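Local coordinates for protein endo-1,4-beta-mannanase (Eisenia fetida, PDB 5Y6T) that probably hydrolyses internal beta-1,4-mannosidic bonds of mannan chains, as a family GH5 glycoside hydrolase from an earthworm, at residues A[214-217]-A[223-226]; A[247-252]-A[258-263]. All coordinates share one frame; numbering follows the deposited sequence. Where two conformers were deposited one is given.

Interaction 1: residues A[214-217]-A[223-226]; sequences AIKR and IVTL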
ATOM      1  N   ALA A 214     -13.571  -7.894  -4.243  1.00 21.86           N
ATOM      2  CA  ALA A 214     -14.642  -7.450  -3.377  1.00 23.29           C
ATOM      3  C   ALA A 214     -14.629  -5.933  -3.227  1.00 22.73           C
ATOM      4  O   ALA A 214     -15.705  -5.316  -3.298  1.00 20.87           O
ATOM      5  CB  ALA A 214     -14.573  -8.092  -1.984  1.00 22.12           C
ATOM      6  N   ILE A 215     -13.440  -5.313  -3.037  1.00 22.53           N
ATOM      7  CA  ILE A 215     -13.346  -3.839  -2.996  1.00 19.79           C
ATOM      8  C   ILE A 215     -13.947  -3.179  -4.299  1.00 22.65           C
ATOM      9  O   ILE A 215     -14.692  -2.207  -4.227  1.00 22.76           O
ATOM     10  CB  ILE A 215     -11.875  -3.404  -2.761  1.00 21.07           C
ATOM     11  CG1 ILE A 215     -11.466  -3.791  -1.335  1.00 21.39           C
ATOM     12  CG2 ILE A 215     -11.705  -1.963  -3.111  1.00 20.59           C
ATOM     13  CD1 ILE A 215      -9.905  -3.815  -1.242  1.00 22.93           C
ATOM     14  N   LYS A 216     -13.637  -3.772  -5.436  1.00 21.35           N
ATOM     15  CA  LYS A 216     -14.046  -3.183  -6.711  1.00 23.81           C
ATOM     16  C   LYS A 216     -15.539  -3.403  -6.981  1.00 23.69           C
ATOM     17  O   LYS A 216     -16.153  -2.628  -7.683  1.00 24.41           O
ATOM     18  CB  LYS A 216     -13.132  -3.740  -7.802  1.00 24.49           C
ATOM     19  CG  LYS A 216     -11.769  -3.076  -7.678  1.00 27.45           C
ATOM     20  CD  LYS A 216     -10.895  -3.375  -8.821  1.00 28.60           C
ATOM     21  CE  LYS A 216      -9.684  -2.531  -8.745  1.00 27.56           C
ATOM     22  NZ  LYS A 216      -8.907  -2.694  -9.990  1.00 27.05           N
ATOM     23  N   ARG A 217     -16.109  -4.473  -6.490  1.00 22.46           N
ATOM     24  CA  ARG A 217     -17.583  -4.597  -6.514  1.00 24.80           C
ATOM     25  C   ARG A 217     -18.233  -3.600  -5.638  1.00 26.50           C
ATOM     26  O   ARG A 217     -19.281  -3.048  -6.016  1.00 29.50           O
ATOM     27  CB  ARG A 217     -18.007  -6.020  -6.132  1.00 27.12           C
ATOM     28  CG  ARG A 217     -17.613  -7.024  -7.161  1.00 29.87           C
ATOM     29  CD  ARG A 217     -18.387  -8.344  -7.038  1.00 30.75           C
ATOM     30  NE  ARG A 217     -18.010  -9.125  -8.182  1.00 31.78           N
ATOM     31  CZ  ARG A 217     -16.955  -9.934  -8.220  1.00 32.94           C
ATOM     32  NH1 ARG A 217     -16.242 -10.122  -7.153  1.00 36.06           N
ATOM     33  NH2 ARG A 217     -16.640 -10.551  -9.349  1.00 34.97           N
ATOM     34  N   ILE A 223      -9.255   2.788  -6.966  1.00 21.92           N
ATOM     35  CA  ILE A 223      -8.082   2.004  -7.333  0.50 22.41           C
ATOM     36  C   ILE A 223      -7.518   1.169  -6.153  1.00 21.62           C
ATOM     37  O   ILE A 223      -7.729   1.465  -4.972  1.00 21.18           O
ATOM     38  CB  ILE A 223      -7.009   2.875  -7.975  0.50 26.98           C
ATOM     39  CG1 ILE A 223      -6.272   3.526  -6.913  0.50 24.26           C
ATOM     40  CG2 ILE A 223      -7.578   3.868  -8.962  0.50 28.58           C
ATOM     41  CD1 ILE A 223      -5.074   2.730  -6.597  0.50 22.93           C
ATOM     42  N   VAL A 224      -6.833   0.097  -6.489  1.00 21.38           N
ATOM     43  CA  VAL A 224      -6.228  -0.797  -5.518  1.00 21.87           C
ATOM     44  C   VAL A 224      -4.750  -0.950  -5.906  1.00 20.40           C
ATOM     45  O   VAL A 224      -4.368  -0.951  -7.084  1.00 22.50           O
ATOM     46  CB  VAL A 224      -6.965  -2.137  -5.472  1.00 19.77           C
ATOM     47  CG1 VAL A 224      -6.259  -3.125  -4.569  1.00 20.10           C
ATOM     48  CG2 VAL A 224      -8.427  -1.887  -5.069  1.00 21.57           C
ATOM     49  N   THR A 225      -3.914  -1.031  -4.881  1.00 20.21           N
ATOM     50  CA  THR A 225      -2.488  -1.299  -5.086  1.00 20.42           C
ATOM     51  C   THR A 225      -2.090  -2.478  -4.145  1.00 17.34           C
ATOM     52  O   THR A 225      -2.923  -3.030  -3.407  1.00 19.50           O
ATOM     53  CB  THR A 225      -1.644  -0.008  -4.927  1.00 21.21           C
ATOM     54  OG1 THR A 225      -0.252  -0.284  -5.290  1.00 20.79           O
ATOM     55  CG2 THR A 225      -1.777   0.641  -3.506  1.00 21.56           C
ATOM     56  N   LEU A 226      -0.795  -2.807  -4.173  1.00 19.74           N
ATOM     57  CA  LEU A 226      -0.208  -3.894  -3.403  1.00 16.94           C
ATOM     58  C   LEU A 226       1.291  -3.584  -3.333  1.00 17.47           C
ATOM     59  O   LEU A 226       1.967  -3.465  -4.351  1.00 19.19           O
ATOM     60  CB  LEU A 226      -0.493  -5.230  -4.188  1.00 17.77           C
ATOM     61  CG  LEU A 226      -0.044  -6.522  -3.483  1.00 19.11           C
ATOM     62  CD1 LEU A 226       1.427  -6.730  -3.247  1.00 21.23           C
ATOM     63  CD2 LEU A 226      -0.811  -6.736  -2.205  1.00 21.65           C
TER

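Interaction 2: residues A[247-252]-A[258-263]; sequences NCLIDA and GVIDFY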
ATOM      1  N   ASN A 247      -3.002 -11.803 -14.541  1.00 20.19           N
ATOM      2  CA  ASN A 247      -3.067 -13.213 -14.797  0.50 21.42           C
ATOM      3  C   ASN A 247      -2.717 -14.032 -13.542  1.00 21.49           C
ATOM      4  O   ASN A 247      -3.446 -14.959 -13.262  1.00 22.55           O
ATOM      5  CB  ASN A 247      -2.142 -13.622 -15.934  0.50 21.10           C
ATOM      6  CG  ASN A 247      -2.232 -15.084 -16.221  0.50 24.18           C
ATOM      7  OD1 ASN A 247      -3.193 -15.546 -16.848  0.50 31.48           O
ATOM      8  ND2 ASN A 247      -1.275 -15.839 -15.710  0.50 26.40           N
ATOM      9  N   CYS A 248      -1.688 -13.657 -12.790  1.00 20.78           N
ATOM     10  CA  CYS A 248      -1.341 -14.433 -11.571  1.00 20.80           C
ATOM     11  C   CYS A 248      -2.430 -14.346 -10.486  1.00 19.70           C
ATOM     12  O   CYS A 248      -2.657 -15.367  -9.791  1.00 20.77           O
ATOM     13  CB  CYS A 248       0.019 -14.102 -11.057  1.00 22.31           C
ATOM     14  SG  CYS A 248       1.365 -14.622 -12.146  1.00 24.44           S
ATOM     15  N   LEU A 249      -2.952 -13.158 -10.225  1.00 20.87           N
ATOM     16  CA  LEU A 249      -4.008 -12.951  -9.170  1.00 19.99           C
ATOM     17  C   LEU A 249      -5.254 -13.716  -9.538  1.00 20.24           C
ATOM     18  O   LEU A 249      -5.809 -14.427  -8.738  1.00 20.70           O
ATOM     19  CB  LEU A 249      -4.363 -11.516  -8.959  1.00 19.61           C
ATOM     20  CG  LEU A 249      -3.226 -10.709  -8.326  1.00 19.60           C
ATOM     21  CD1 LEU A 249      -3.616  -9.310  -8.026  1.00 18.91           C
ATOM     22  CD2 LEU A 249      -2.730 -11.363  -7.038  1.00 20.70           C
ATOM     23  N   ILE A 250      -5.655 -13.641 -10.794  1.00 20.04           N
ATOM     24  CA  ILE A 250      -6.828 -14.421 -11.239  1.00 22.46           C
ATOM     25  C   ILE A 250      -6.583 -15.916 -11.231  1.00 21.45           C
ATOM     26  O   ILE A 250      -7.484 -16.691 -10.816  1.00 22.83           O
ATOM     27  CB  ILE A 250      -7.338 -13.953 -12.630  1.00 22.83           C
ATOM     28  CG1 ILE A 250      -7.817 -12.497 -12.599  1.00 22.83           C
ATOM     29  CG2 ILE A 250      -8.575 -14.767 -13.059  1.00 26.60           C
ATOM     30  CD1 ILE A 250      -7.926 -11.797 -13.928  1.00 23.00           C
ATOM     31  N   ASP A 251      -5.385 -16.349 -11.634  1.00 23.59           N
ATOM     32  CA  ASP A 251      -5.030 -17.772 -11.616  1.00 22.85           C
ATOM     33  C   ASP A 251      -5.136 -18.316 -10.188  1.00 25.39           C
ATOM     34  O   ASP A 251      -5.763 -19.385  -9.940  1.00 25.89           O
ATOM     35  CB  ASP A 251      -3.663 -18.008 -12.177  1.00 26.97           C
ATOM     36  CG  ASP A 251      -3.484 -19.426 -12.679  1.00 37.51           C
ATOM     37  OD1 ASP A 251      -4.388 -20.234 -12.383  1.00 39.61           O
ATOM     38  OD2 ASP A 251      -2.447 -19.709 -13.321  1.00 37.77           O
ATOM     39  N   ALA A 252      -4.712 -17.515  -9.228  1.00 19.93           N
ATOM     40  CA  ALA A 252      -4.731 -17.921  -7.812  1.00 22.44           C
ATOM     41  C   ALA A 252      -6.088 -17.902  -7.173  1.00 23.07           C
ATOM     42  O   ALA A 252      -6.411 -18.841  -6.414  1.00 21.55           O
ATOM     43  CB  ALA A 252      -3.755 -17.036  -7.036  1.00 21.03           C
ATOM     44  N   GLY A 258     -10.474  -9.099  -9.621  1.00 21.46           N
ATOM     45  CA  GLY A 258      -9.538  -8.927  -8.515  1.00 21.28           C
ATOM     46  C   GLY A 258      -8.157  -8.598  -9.022  1.00 19.45           C
ATOM     47  O   GLY A 258      -7.211  -9.401  -8.833  1.00 20.69           O
ATOM     48  N   VAL A 259      -8.044  -7.418  -9.661  1.00 19.72           N
ATOM     49  CA  VAL A 259      -6.817  -6.973 -10.305  1.00 20.32           C
ATOM     50  C   VAL A 259      -6.476  -5.618  -9.715  1.00 19.10           C
ATOM     51  O   VAL A 259      -7.386  -4.822  -9.400  1.00 21.82           O
ATOM     52  CB  VAL A 259      -6.965  -6.918 -11.834  1.00 22.56           C
ATOM     53  CG1 VAL A 259      -7.211  -8.312 -12.342  1.00 23.48           C
ATOM     54  CG2 VAL A 259      -8.047  -5.911 -12.278  1.00 24.48           C
ATOM     55  N   ILE A 260      -5.173  -5.318  -9.613  1.00 20.64           N
ATOM     56  CA  ILE A 260      -4.738  -4.054  -9.028  1.00 18.72           C
ATOM     57  C   ILE A 260      -4.535  -3.001 -10.127  1.00 19.69           C
ATOM     58  O   ILE A 260      -4.595  -3.361 -11.323  1.00 21.03           O
ATOM     59  CB  ILE A 260      -3.527  -4.215  -8.146  1.00 19.55           C
ATOM     60  CG1 ILE A 260      -2.279  -4.531  -8.933  1.00 20.07           C
ATOM     61  CG2 ILE A 260      -3.851  -5.175  -7.079  1.00 20.07           C
ATOM     62  CD1 ILE A 260      -0.991  -4.533  -8.131  1.00 22.46           C
ATOM     63  N   ASP A 261      -4.385  -1.735  -9.761  1.00 19.49           N
ATOM     64  CA  ASP A 261      -4.321  -0.671 -10.701  1.00 19.26           C
ATOM     65  C   ASP A 261      -2.963  -0.076 -10.857  1.00 20.45           C
ATOM     66  O   ASP A 261      -2.677   0.431 -11.960  1.00 21.62           O
ATOM     67  CB  ASP A 261      -5.284   0.440 -10.298  1.00 21.58           C
ATOM     68  CG  ASP A 261      -6.708  -0.049 -10.310  1.00 26.97           C
ATOM     69  OD1 ASP A 261      -7.282  -0.170 -11.453  1.00 26.95           O
ATOM     70  OD2 ASP A 261      -7.217  -0.434  -9.233  1.00 24.16           O
ATOM     71  N   PHE A 262      -2.182  -0.026  -9.759  1.00 19.90           N
ATOM     72  CA  PHE A 262      -0.758   0.337  -9.848  1.00 18.63           C
ATOM     73  C   PHE A 262       0.108  -0.565  -8.981  1.00 19.62           C
ATOM     74  O   PHE A 262      -0.278  -1.004  -7.883  1.00 18.45           O
ATOM     75  CB  PHE A 262      -0.463   1.817  -9.679  1.00 19.65           C
ATOM     76  CG  PHE A 262      -0.764   2.424  -8.307  1.00 20.15           C
ATOM     77  CD1 PHE A 262       0.164   2.370  -7.287  1.00 21.38           C
ATOM     78  CD2 PHE A 262      -1.949   3.076  -8.070  1.00 25.87           C
ATOM     79  CE1 PHE A 262      -0.040   3.005  -6.082  1.00 21.81           C
ATOM     80  CE2 PHE A 262      -2.186   3.681  -6.842  1.00 27.86           C
ATOM     81  CZ  PHE A 262      -1.241   3.622  -5.849  1.00 23.32           C
ATOM     82  N   TYR A 263       1.227  -0.922  -9.565  1.00 18.71           N
ATOM     83  CA  TYR A 263       2.299  -1.665  -8.869  1.00 17.84           C
ATOM     84  C   TYR A 263       2.954  -0.690  -7.824  1.00 17.51           C
ATOM     85  O   TYR A 263       2.811   0.552  -7.881  1.00 18.72           O
ATOM     86  CB  TYR A 263       3.335  -2.195  -9.842  1.00 16.96           C
ATOM     87  CG  TYR A 263       2.754  -3.195 -10.796  1.00 17.20           C
ATOM     88  CD1 TYR A 263       2.250  -4.420 -10.352  1.00 19.90           C
ATOM     89  CD2 TYR A 263       2.695  -2.947 -12.136  1.00 19.48           C
ATOM     90  CE1 TYR A 263       1.706  -5.328 -11.220  1.00 19.36           C
ATOM     91  CE2 TYR A 263       2.138  -3.879 -13.029  1.00 19.13           C
ATOM     92  CZ  TYR A 263       1.621  -5.078 -12.544  1.00 18.04           C
ATOM     93  OH  TYR A 263       1.095  -6.070 -13.334  1.00 19.61           O
TER

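Interaction 1: residues A[214-217]-A[223-226]
Ile215 and Lys216 meet Val224 where helix 201-218 returns to the barrel and strand 223-228 begins. This is the last step of a beta-alpha-beta crossover that leaves strand 159-163 and comes back to its parallel neighbour, in line with the (beta/alpha)8 fold of the GH5 family. The backbones stay well apart, and the CA atoms of Ile215 and Val224 are 8.1 Å from each other. Side chains bridge the gap, and no hydrogen bond links the two segments.

One methyl group receives both contacts. CG2 of Ile215 lies 3.8 Å from CG2 of Val224, so two branch methyls touch and the side chains cross at a slant. Ile215 holds this methyl opposite its own backbone N. Its longer branch, ending at CD1, stays farther off, 4.5 Å from Val224 CG2. Lys216 touches the same valine methyl with its chain, not with its charge: CE is 3.9 Å from Val224 CG2. On Val224, CG2 is anti to the carbonyl carbon (CG1 chi1 174°), and this turn presents it to the helix.

The lysine chain is extended beyond CG, which carries NZ past the valine. There NZ gives a hydrogen bond to the carbonyl O of Val259 and forms a salt bridge with Asp261 OD2. That same carboxylate oxygen accepts the backbone N-H of Val224. Asp261 therefore ties the lysine and the strand together, and the positive charge probably stabilises its ionised form.

Ile215 also packs on Leu146 and Val150 of helix 135-152 and on Trp162 of strand 159-163. The contact thus sits between two barrel helices and the sheet, with strand 159-163 beside 223-228 on one edge and strand 262-266 on the other.

Interaction 2: residues A[247-252]-A[258-263]
Leu249 is the first residue of 247-252 to reach the second segment, and it meets Gly258 and Ile260. It follows Cys248, whose disulfide to Cys182 ties this helix to the loop before helix 201-218. CB of Leu249 lies 3.5 Å from the carbonyl O of Gly258, and CD1 is 3.7 Å from the same oxygen. CG is anti to the carbonyl carbon of Leu249 (chi1 -68°), and the extended branch sends CD1 on toward the barrel. There it comes within 4.2 Å of Ile260 CG2, a loose apolar contact.

Ile250 follows at the margin of the contact. Its CD1 meets Val259 CG1 at 3.9 Å, and the two side chains pass each other at an angle.

Helix 246-253 is thus laid against the loop that leads into strand 262-266, within one beta-alpha-beta unit. The side-chain contacts are apolar, but the closest approach is to the carbonyl O of Gly258; no hydrogen bond joins the segments. Asn209 ND2 of helix 201-218 satisfies that carbonyl. The direct contact therefore probably rests on van der Waals packing.

Going from the N terminus, interaction 1 comes first. It closes the short turn between helix 201-218 and strand 223-228. The chain then runs through strand 223-228 and a long loop to helix 246-253. Interaction 2 closes the short connection between helix 246-253 and strand 262-266. The two closures follow in series, and neither nests in nor crosses the other. Their centres are about 10 Å apart. They meet where strands 223-228 and 262-266 run as parallel neighbours, and Lys216 also reaches from one contact to the other. Thr225 OG1 lies 2.7 Å from Phe262 O, a probable hydrogen bond between the strands. Together they tie helix 201-218 to strand 223-228, and helix 246-253 to the loop entering strand 262-266.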